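Long-range contacts in Glucose/sorbosone dehydrogenases (Escherichia coli K12, PDB 2G8S), which belongs to a family of beta-propeller proteins, its chain folded into a ring of antiparallel sheets, and carries a bound calcium ion: residues G322-D327 and L339-S344; W192-R197 and G230-W235; G97-Y102 and F115-R120. One frame throughout, in Å; residues are numbered along the deposited sequence.

The three contacts share no strand or loop, and no two of them touch. Contact 2 is the buried one: it brings the outermost strand 191-194 and the residues after it against a loop that holds a calcium ligand, and it relies on backbone carbonyls and aromatic faces. Contacts 1 and 3 are partly buried; each pairs antiparallel strands within its own sheet, and each has a classic beta bulge in which one carbonyl serves two N-H groups. Their polar chemistry differs, with an aspartate between two arginines in contact 1 and arginines beside an aromatic ring and a phosphate in contact 3. Contacts 1 and 2 lie on opposite sides of the chain's centre.

Contact 1 of 3, residues G322-D327 and L339-S344; sequences GQRIRD and LTDESS. With EDO (1,2-ethanediol), chain F.
R326 and D327 both face L339 in a classic beta bulge, within the antiparallel hairpin of strands 325-330 and 336-340 in one sheet of the beta-propeller. L339 O accepts from R326 N at 2.8 Å and from D327 N at 3.1 Å, and L339 N donates back to D327 O. Beyond T340 the chain leaves the sheet and charged side chains take over. R324 grips D341 side-on, with NE at 3.0 Å and NH2 at 2.9 Å from the single oxygen OD2, which lies in the guanidinium plane, at its edge, while the carboxylate plane is turned 51° from it. A bend at chi3 (50°) swings the end of R324 round to that oxygen. The other oxygen, D341 OD1, forms a long salt bridge of 3.7 Å with R326 NE, so one carboxylate bridges two arginines. E342 OE2 accepts from R324 N at 2.8 Å. Further out, D327 OD1 pairs with R134, and T340 OG1 is hydrogen-bonded to E346 N on the adjoining strand 345-352. A 1,2-ethanediol, probably from the crystallisation liquor, closes the far end: R326 NH1 donates to its O2 at 3.2 Å, and O2 donates to R326 O.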
loop_
_atom_site.group_PDB
_atom_site.type_symbol
_atom_site.label_atom_id
_atom_site.label_comp_id
_atom_site.label_asym_id
_atom_site.label_seq_id
_atom_site.Cartn_x
_atom_site.Cartn_y
_atom_site.Cartn_z
ATOM N N GLY A 322 19.394 -10.406 -0.879
ATOM C CA GLY A 322 18.749 -11.134 -1.969
ATOM C C GLY A 322 17.279 -11.448 -1.784
ATOM O O GLY A 322 16.763 -12.367 -2.430
ATOM N N GLN A 323 16.593 -10.681 -0.930
ATOM C CA GLN A 323 15.181 -10.915 -0.634
ATOM C C GLN A 323 14.284 -9.853 -1.253
ATOM O O GLN A 323 14.574 -8.652 -1.163
ATOM C CB GLN A 323 14.946 -10.952 0.880
ATOM C CG GLN A 323 15.870 -11.904 1.631
ATOM C CD GLN A 323 15.734 -13.355 1.182
ATOM O OE1 GLN A 323 14.685 -13.983 1.367
ATOM N NE2 GLN A 323 16.796 -13.893 0.587
ATOM N N ARG A 324 13.190 -10.303 -1.865
ATOM C CA ARG A 324 12.155 -9.383 -2.348
ATOM C C ARG A 324 11.609 -8.598 -1.162
ATOM O O ARG A 324 11.330 -9.180 -0.120
ATOM C CB ARG A 324 11.010 -10.163 -3.003
ATOM C CG ARG A 324 11.407 -11.030 -4.191
ATOM C CD ARG A 324 10.307 -12.044 -4.550
ATOM N NE ARG A 324 8.974 -11.454 -4.694
ATOM C CZ ARG A 324 8.541 -10.811 -5.781
ATOM N NH1 ARG A 324 9.339 -10.649 -6.832
ATOM N NH2 ARG A 324 7.310 -10.315 -5.815
ATOM N N ILE A 325 11.447 -7.284 -1.314
ATOM C CA ILE A 325 10.966 -6.456 -0.208
ATOM C C ILE A 325 9.510 -6.051 -0.427
ATOM O O ILE A 325 9.175 -5.437 -1.442
ATOM C CB ILE A 325 11.846 -5.207 0.008
ATOM C CG1 ILE A 325 13.320 -5.591 0.212
ATOM C CG2 ILE A 325 11.309 -4.371 1.168
ATOM C CD1 ILE A 325 13.575 -6.551 1.390
ATOM N N ARG A 326 8.668 -6.378 0.551
ATOM C CA ARG A 326 7.233 -6.134 0.463
ATOM C C ARG A 326 6.785 -4.855 1.180
ATOM O O ARG A 326 5.986 -4.087 0.633
ATOM C CB ARG A 326 6.465 -7.354 1.001
ATOM C CG ARG A 326 4.977 -7.133 1.311
ATOM C CD ARG A 326 4.161 -6.595 0.122
ATOM N NE ARG A 326 4.076 -7.555 -0.966
ATOM C CZ ARG A 326 3.646 -7.252 -2.192
ATOM N NH1 ARG A 326 3.298 -6.009 -2.497
ATOM N NH2 ARG A 326 3.593 -8.192 -3.116
ATOM N N ASP A 327 7.263 -4.628 2.402
ATOM C CA ASP A 327 6.777 -3.476 3.177
ATOM C C ASP A 327 7.917 -2.861 3.958
ATOM O O ASP A 327 8.877 -3.547 4.323
ATOM C CB ASP A 327 5.619 -3.858 4.128
ATOM C CG ASP A 327 4.677 -2.681 4.424
ATOM O OD1 ASP A 327 4.875 -1.565 3.887
ATOM O OD2 ASP A 327 3.713 -2.882 5.192
ATOM N N LEU A 339 9.389 -5.992 5.827
ATOM C CA LEU A 339 8.823 -7.325 5.568
ATOM C C LEU A 339 9.238 -7.771 4.180
ATOM O O LEU A 339 9.164 -6.990 3.218
ATOM C CB LEU A 339 7.289 -7.291 5.631
ATOM C CG LEU A 339 6.651 -7.098 7.007
ATOM C CD1 LEU A 339 5.177 -6.807 6.827
ATOM C CD2 LEU A 339 6.868 -8.322 7.924
ATOM N N THR A 340 9.695 -9.016 4.072
ATOM C CA THR A 340 10.114 -9.546 2.782
ATOM C C THR A 340 9.013 -10.390 2.133
ATOM O O THR A 340 8.199 -11.004 2.835
ATOM C CB THR A 340 11.411 -10.363 2.893
ATOM O OG1 THR A 340 11.158 -11.584 3.595
ATOM C CG2 THR A 340 12.476 -9.562 3.621
ATOM N N ASP A 341 9.003 -10.409 0.796
ATOM C CA ASP A 341 7.951 -11.063 0.010
ATOM C C ASP A 341 8.416 -12.441 -0.436
ATOM O O ASP A 341 8.696 -12.665 -1.625
ATOM C CB ASP A 341 7.579 -10.216 -1.212
ATOM C CG ASP A 341 6.370 -10.767 -1.946
ATOM O OD1 ASP A 341 5.335 -10.992 -1.288
ATOM O OD2 ASP A 341 6.446 -10.986 -3.175
ATOM N N GLU A 342 8.494 -13.357 0.528
ATOM C CA GLU A 342 9.036 -14.696 0.295
ATOM C C GLU A 342 8.202 -15.761 1.027
ATOM O O GLU A 342 7.467 -15.443 1.968
ATOM C CB GLU A 342 10.500 -14.758 0.758
ATOM C CG GLU A 342 11.446 -13.695 0.164
ATOM C CD GLU A 342 11.829 -13.927 -1.292
ATOM O OE1 GLU A 342 11.444 -14.968 -1.875
ATOM O OE2 GLU A 342 12.526 -13.054 -1.861
ATOM N N SER A 343 8.303 -17.013 0.570
ATOM C CA SER A 343 7.656 -18.143 1.236
ATOM C C SER A 343 8.203 -18.302 2.649
ATOM O O SER A 343 7.457 -18.592 3.591
ATOM C CB SER A 343 7.889 -19.430 0.440
ATOM O OG SER A 343 7.337 -19.309 -0.855
ATOM N N SER A 344 9.519 -18.121 2.775
ATOM C CA SER A 344 10.163 -18.067 4.081
ATOM C C SER A 344 10.609 -16.624 4.335
ATOM O O SER A 344 11.808 -16.303 4.408
ATOM C CB SER A 344 11.320 -19.068 4.184
ATOM O OG SER A 344 11.588 -19.375 5.543
HETATM C C1 EDO F . 2.089 -3.492 0.897
HETATM O O1 EDO F . 3.157 -3.518 1.840
HETATM C C2 EDO F . 2.470 -2.677 -0.331
HETATM O O2 EDO F . 3.642 -3.261 -0.916
HETATM O O HOH W 1 14.534 -13.866 -3.520
HETATM O O HOH W 2 13.226 -13.219 3.511
HETATM O O HOH W 3 3.610 -10.626 -3.146
#

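Contact 2 of 3, residues W192-R197 and G230-W235; sequences WSYGIR and GKNYGW. With CA (calcium ion), chain C.
The carbonyl oxygens G195 O and Y233 O approach to 3.3 Å although both are acceptors, and they do so beside a calcium ion. Y233 O binds the metal directly at 2.4 Å, whereas G195 O is linked to it through one of the four calcium-bound waters, which donates to it at 2.9 Å. E223 on strand 222-225 is a further ligand. The two segments run almost in the same direction and bring strand 191-194 and the residues after it against the loop that follows strand 222-225. Y194 and N232 make the one beta-type pairing between them, but four backbone hydrogen bonds cross. G230 N donates to W192 O at 2.7 Å, Y194 N to K231 O, and Y233 N returns to Y194 O in a nearly straight bond (178°). W235 N donates to G195 O from above the carbonyl plane, so this oxygen serves a backbone N-H as well as the water. In an Asx turn, N232 OD1 accepts from G234 N at 2.8 Å, which curls the loop just beside the metal ligand.

Two CH-pi contacts flank this backbone. N232 CB sits over one face of the Y194 ring, 3.9 Å from its centroid, with the amide plane 31° from the ring. R197, extended from CG to NE, lays CD over the six-membered ring of W235 at 3.5 Å from the centroid. Its guanidinium stands almost upright to the indole (86°), with its edge at CZ2, and its NH1 is hydrogen-bonded to H216 O, while W235 NE1 bonds E149 OE1. The positive metal on Y233 O and the proton that the water gives to G195 O probably offset the repulsion between these two oxygens.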
loop_
_atom_site.group_PDB
_atom_site.type_symbol
_atom_site.label_atom_id
_atom_site.label_comp_id
_atom_site.label_asym_id
_atom_site.label_seq_id
_atom_site.Cartn_x
_atom_site.Cartn_y
_atom_site.Cartn_z
ATOM N N TRP A 192 -11.463 9.743 -5.397
ATOM C CA TRP A 192 -10.678 10.946 -5.158
ATOM C C TRP A 192 -9.805 11.266 -6.373
ATOM O O TRP A 192 -9.842 12.374 -6.887
ATOM C CB TRP A 192 -9.801 10.750 -3.921
ATOM C CG TRP A 192 -9.181 12.003 -3.380
ATOM C CD1 TRP A 192 -7.848 12.337 -3.374
ATOM C CD2 TRP A 192 -9.867 13.082 -2.733
ATOM N NE1 TRP A 192 -7.666 13.557 -2.760
ATOM C CE2 TRP A 192 -8.888 14.036 -2.356
ATOM C CE3 TRP A 192 -11.214 13.336 -2.437
ATOM C CZ2 TRP A 192 -9.220 15.227 -1.691
ATOM C CZ3 TRP A 192 -11.542 14.514 -1.779
ATOM C CH2 TRP A 192 -10.550 15.447 -1.416
ATOM N N SER A 193 -9.028 10.282 -6.827
ATOM C CA SER A 193 -8.170 10.436 -8.011
ATOM C C SER A 193 -8.320 9.205 -8.884
ATOM O O SER A 193 -8.734 8.142 -8.408
ATOM C CB SER A 193 -6.691 10.587 -7.618
ATOM O OG SER A 193 -6.484 11.593 -6.629
ATOM N N TYR A 194 -7.957 9.334 -10.158
ATOM C CA TYR A 194 -8.066 8.208 -11.077
ATOM C C TYR A 194 -6.860 8.116 -12.000
ATOM O O TYR A 194 -5.951 8.931 -11.900
ATOM C CB TYR A 194 -9.405 8.249 -11.837
ATOM C CG TYR A 194 -9.652 9.432 -12.754
ATOM C CD1 TYR A 194 -9.674 9.254 -14.141
ATOM C CD2 TYR A 194 -9.938 10.699 -12.247
ATOM C CE1 TYR A 194 -9.925 10.319 -15.003
ATOM C CE2 TYR A 194 -10.195 11.780 -13.109
ATOM C CZ TYR A 194 -10.185 11.574 -14.484
ATOM O OH TYR A 194 -10.445 12.631 -15.325
ATOM N N GLY A 195 -6.834 7.110 -12.869
ATOM C CA GLY A 195 -5.703 6.939 -13.788
ATOM C C GLY A 195 -4.460 6.384 -13.120
ATOM O O GLY A 195 -3.337 6.811 -13.407
ATOM N N ILE A 196 -4.672 5.433 -12.219
ATOM C CA ILE A 196 -3.541 4.730 -11.620
ATOM C C ILE A 196 -3.621 3.260 -12.020
ATOM O O ILE A 196 -4.696 2.738 -12.352
ATOM C CB ILE A 196 -3.410 4.969 -10.083
ATOM C CG1 ILE A 196 -4.598 4.378 -9.337
ATOM C CG2 ILE A 196 -3.234 6.478 -9.765
ATOM C CD1 ILE A 196 -4.482 4.460 -7.826
ATOM N N ARG A 197 -2.457 2.613 -12.072
ATOM C CA ARG A 197 -2.333 1.245 -12.584
ATOM C C ARG A 197 -2.453 0.223 -11.456
ATOM O O ARG A 197 -3.510 -0.366 -11.263
ATOM C CB ARG A 197 -1.012 1.075 -13.357
ATOM C CG ARG A 197 -0.861 -0.266 -14.048
ATOM C CD ARG A 197 0.446 -0.344 -14.841
ATOM N NE ARG A 197 0.646 -1.662 -15.442
ATOM C CZ ARG A 197 1.230 -2.686 -14.823
ATOM N NH1 ARG A 197 1.673 -2.548 -13.571
ATOM N NH2 ARG A 197 1.373 -3.853 -15.452
ATOM N N GLY A 230 -9.717 14.959 -7.516
ATOM C CA GLY A 230 -10.356 14.948 -8.826
ATOM C C GLY A 230 -9.428 14.815 -10.013
ATOM O O GLY A 230 -9.865 14.932 -11.158
ATOM N N LYS A 231 -8.147 14.557 -9.762
ATOM C CA LYS A 231 -7.154 14.583 -10.844
ATOM C C LYS A 231 -6.887 13.203 -11.448
ATOM O O LYS A 231 -7.079 12.173 -10.795
ATOM C CB LYS A 231 -5.849 15.226 -10.358
ATOM C CG LYS A 231 -5.981 16.693 -9.918
ATOM C CD LYS A 231 -5.522 17.655 -10.994
ATOM C CE LYS A 231 -5.579 19.103 -10.517
ATOM N NZ LYS A 231 -4.465 19.476 -9.586
ATOM N N ASN A 232 -6.439 13.220 -12.703
ATOM C CA ASN A 232 -6.181 12.052 -13.530
ATOM C C ASN A 232 -4.673 11.833 -13.625
ATOM O O ASN A 232 -3.967 12.674 -14.168
ATOM C CB ASN A 232 -6.761 12.362 -14.923
ATOM C CG ASN A 232 -6.692 11.192 -15.888
ATOM O OD1 ASN A 232 -5.997 10.205 -15.664
ATOM N ND2 ASN A 232 -7.427 11.313 -16.996
ATOM N N TYR A 233 -4.199 10.703 -13.114
ATOM C CA TYR A 233 -2.767 10.357 -13.139
ATOM C C TYR A 233 -2.349 9.594 -14.398
ATOM O O TYR A 233 -1.214 9.139 -14.532
ATOM C CB TYR A 233 -2.319 9.744 -11.772
ATOM C CG TYR A 233 -2.403 10.880 -10.805
ATOM C CD1 TYR A 233 -1.327 11.739 -10.627
ATOM C CD2 TYR A 233 -3.630 11.223 -10.219
ATOM C CE1 TYR A 233 -1.440 12.872 -9.838
ATOM C CE2 TYR A 233 -3.753 12.360 -9.429
ATOM C CZ TYR A 233 -2.659 13.180 -9.246
ATOM O OH TYR A 233 -2.793 14.323 -8.490
ATOM N N GLY A 234 -3.276 9.511 -15.347
ATOM C CA GLY A 234 -2.909 9.196 -16.724
ATOM C C GLY A 234 -3.067 7.780 -17.230
ATOM O O GLY A 234 -3.289 7.585 -18.418
ATOM N N TRP A 235 -2.958 6.780 -16.355
ATOM C CA TRP A 235 -2.927 5.397 -16.825
ATOM C C TRP A 235 -4.268 5.008 -17.464
ATOM O O TRP A 235 -5.314 5.264 -16.868
ATOM C CB TRP A 235 -2.584 4.452 -15.677
ATOM C CG TRP A 235 -2.608 3.022 -16.078
ATOM C CD1 TRP A 235 -3.584 2.093 -15.790
ATOM C CD2 TRP A 235 -1.625 2.339 -16.867
ATOM N NE1 TRP A 235 -3.260 0.878 -16.345
ATOM C CE2 TRP A 235 -2.064 0.999 -17.015
ATOM C CE3 TRP A 235 -0.417 2.732 -17.465
ATOM C CZ2 TRP A 235 -1.330 0.046 -17.732
ATOM C CZ3 TRP A 235 0.318 1.788 -18.177
ATOM C CH2 TRP A 235 -0.144 0.458 -18.311
HETATM CA CA CA C . 0.936 8.142 -14.130
HETATM O O HOH W 4 -8.543 14.160 -17.522
HETATM O O HOH W 5 -0.533 6.890 -12.723
HETATM O O HOH W 6 0.475 6.448 -15.710
HETATM O O HOH W 7 1.610 9.340 -16.039
HETATM O O HOH W 8 1.272 10.235 -12.863
#

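Contact 3 of 3, residues G97-Y102 and F115-R120; sequences GTAVGY and FRTVFR. With PO4 (phosphate ion), chain D.
V100 and F119 form the tightly packed, buried middle of this antiparallel pairing of strands 96-105 and 115-120. A classic beta bulge sits here: V118 and F119 both face V100, whose O accepts from V118 N at 2.9 Å and from F119 N at 3.1 Å, while V100 N donates to F119 O. V100 CG2 meets the edge of the F119 ring at CD2, 4.0 Å away, and that ring is packed against I145, L147, V167 and L169 of a neighbouring sheet. G101 lets the strands close in, its CA 3.9 Å from T117 CA, and the F115 ring lies against its backbone, CZ to G101 C at 3.5 Å.

Towards solvent the packing gives way to longer and more polar side chains. In the conformer described, R116 runs alongside Y102 with CG over the centre of the ring, 4.3 Å from the centroid, and the guanidinium is turned almost upright to it (87°). V118 CG1 touches Y102 CE2 at 3.8 Å, and R82 makes a cation-pi contact with the same ring. At the end of the pairing away from R116, R120 NH1 donates to O2 of a phosphate, probably from the crystallisation liquor, at 2.9 Å, and its NE forms a salt bridge with E89. The charge of R120 is therefore probably shared between a protein carboxylate and a bound anion, whereas the side chains of V100 and F119 meet by apolar contact and backbone bonds hold their strands.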
loop_
_atom_site.group_PDB
_atom_site.type_symbol
_atom_site.label_atom_id
_atom_site.label_comp_id
_atom_site.label_asym_id
_atom_site.label_seq_id
_atom_site.Cartn_x
_atom_site.Cartn_y
_atom_site.Cartn_z
ATOM N N GLY A 97 -12.126 -8.704 -6.493
ATOM C CA GLY A 97 -11.907 -7.283 -6.318
ATOM C C GLY A 97 -11.499 -7.048 -4.877
ATOM O O GLY A 97 -11.645 -7.925 -4.022
ATOM N N THR A 98 -10.976 -5.861 -4.607
ATOM C CA THR A 98 -10.539 -5.498 -3.267
ATOM C C THR A 98 -11.737 -5.171 -2.376
ATOM O O THR A 98 -12.729 -4.599 -2.838
ATOM C CB THR A 98 -9.587 -4.303 -3.366
ATOM O OG1 THR A 98 -8.525 -4.659 -4.258
ATOM C CG2 THR A 98 -9.000 -3.923 -1.999
ATOM N N ALA A 99 -11.633 -5.553 -1.107
ATOM C CA ALA A 99 -12.662 -5.290 -0.110
ATOM C C ALA A 99 -11.984 -4.746 1.131
ATOM O O ALA A 99 -10.837 -5.086 1.417
ATOM C CB ALA A 99 -13.432 -6.560 0.219
ATOM N N VAL A 100 -12.711 -3.913 1.873
ATOM C CA VAL A 100 -12.144 -3.184 3.007
ATOM C C VAL A 100 -13.150 -3.177 4.142
ATOM O O VAL A 100 -14.329 -2.884 3.928
ATOM C CB VAL A 100 -11.809 -1.724 2.619
ATOM C CG1 VAL A 100 -11.281 -0.932 3.829
ATOM C CG2 VAL A 100 -10.788 -1.685 1.470
ATOM N N GLY A 101 -12.678 -3.494 5.343
ATOM C CA GLY A 101 -13.566 -3.501 6.508
ATOM C C GLY A 101 -12.817 -3.267 7.796
ATOM O O GLY A 101 -11.601 -3.073 7.799
ATOM N N TYR A 102 -13.555 -3.296 8.899
ATOM C CA TYR A 102 -12.947 -3.116 10.206
ATOM C C TYR A 102 -13.633 -3.950 11.269
ATOM O O TYR A 102 -14.792 -4.335 11.116
ATOM C CB TYR A 102 -12.942 -1.644 10.629
ATOM C CG TYR A 102 -14.305 -1.028 10.881
ATOM C CD1 TYR A 102 -14.981 -1.215 12.092
ATOM C CD2 TYR A 102 -14.902 -0.223 9.920
ATOM C CE1 TYR A 102 -16.236 -0.613 12.319
ATOM C CE2 TYR A 102 -16.155 0.379 10.138
ATOM C CZ TYR A 102 -16.812 0.174 11.340
ATOM O OH TYR A 102 -18.042 0.755 11.562
ATOM N N PHE A 115 -16.152 -8.008 12.886
ATOM C CA PHE A 115 -15.642 -7.508 11.606
ATOM C C PHE A 115 -16.779 -7.290 10.612
ATOM O O PHE A 115 -17.684 -8.120 10.508
ATOM C CB PHE A 115 -14.605 -8.447 10.986
ATOM C CG PHE A 115 -13.908 -7.850 9.801
ATOM C CD1 PHE A 115 -12.789 -7.043 9.980
ATOM C CD2 PHE A 115 -14.375 -8.079 8.512
ATOM C CE1 PHE A 115 -12.144 -6.479 8.890
ATOM C CE2 PHE A 115 -13.744 -7.514 7.421
ATOM C CZ PHE A 115 -12.618 -6.712 7.613
ATOM N N ARG A 116 -16.722 -6.172 9.893
ATOM C CA ARG A 116 -17.703 -5.860 8.847
ATOM C C ARG A 116 -17.009 -5.273 7.619
ATOM O O ARG A 116 -16.082 -4.484 7.755
ATOM C CB ARG A 116 -18.766 -4.884 9.370
ATOM C CG ARG A 116 -18.228 -3.518 9.802
ATOM C CD ARG A 116 -19.305 -2.680 10.471
ATOM N NE ARG A 116 -20.389 -2.372 9.545
ATOM C CZ ARG A 116 -20.732 -1.149 9.156
ATOM N NH1 ARG A 116 -20.086 -0.085 9.621
ATOM N NH2 ARG A 116 -21.734 -0.994 8.302
ATOM N N THR A 117 -17.468 -5.658 6.435
ATOM C CA THR A 117 -16.921 -5.112 5.205
ATOM C C THR A 117 -17.743 -3.882 4.828
ATOM O O THR A 117 -18.969 -3.956 4.643
ATOM C CB THR A 117 -16.905 -6.173 4.093
ATOM O OG1 THR A 117 -16.065 -7.262 4.503
ATOM C CG2 THR A 117 -16.368 -5.593 2.785
ATOM N N VAL A 118 -17.066 -2.742 4.735
ATOM C CA VAL A 118 -17.747 -1.478 4.488
ATOM C C VAL A 118 -17.556 -0.901 3.089
ATOM O O VAL A 118 -18.281 -0.000 2.699
ATOM C CB VAL A 118 -17.393 -0.397 5.551
ATOM C CG1 VAL A 118 -17.655 -0.909 6.942
ATOM C CG2 VAL A 118 -15.947 0.067 5.412
ATOM N N PHE A 119 -16.566 -1.408 2.356
ATOM C CA PHE A 119 -16.287 -0.900 1.022
ATOM C C PHE A 119 -15.800 -2.018 0.124
ATOM O O PHE A 119 -14.977 -2.847 0.526
ATOM C CB PHE A 119 -15.245 0.230 1.047
ATOM C CG PHE A 119 -14.751 0.602 -0.326
ATOM C CD1 PHE A 119 -15.493 1.447 -1.139
ATOM C CD2 PHE A 119 -13.572 0.053 -0.828
ATOM C CE1 PHE A 119 -15.060 1.764 -2.429
ATOM C CE2 PHE A 119 -13.137 0.364 -2.102
ATOM C CZ PHE A 119 -13.883 1.216 -2.908
ATOM N N ARG A 120 -16.325 -2.034 -1.100
ATOM C CA ARG A 120 -15.888 -2.993 -2.112
ATOM C C ARG A 120 -15.605 -2.338 -3.449
ATOM O O ARG A 120 -16.398 -1.539 -3.952
ATOM C CB ARG A 120 -16.941 -4.078 -2.326
ATOM C CG ARG A 120 -17.011 -5.069 -1.210
ATOM C CD ARG A 120 -18.166 -6.029 -1.431
ATOM N NE ARG A 120 -18.080 -7.167 -0.525
ATOM C CZ ARG A 120 -18.703 -7.258 0.647
ATOM N NH1 ARG A 120 -19.476 -6.266 1.096
ATOM N NH2 ARG A 120 -18.533 -8.346 1.379
HETATM P P PO4 D . -20.277 -2.777 0.760
HETATM O O1 PO4 D . -20.785 -2.830 2.191
HETATM O O2 PO4 D . -20.820 -3.922 -0.047
HETATM O O3 PO4 D . -20.698 -1.482 0.113
HETATM O O4 PO4 D . -18.777 -2.899 0.774
#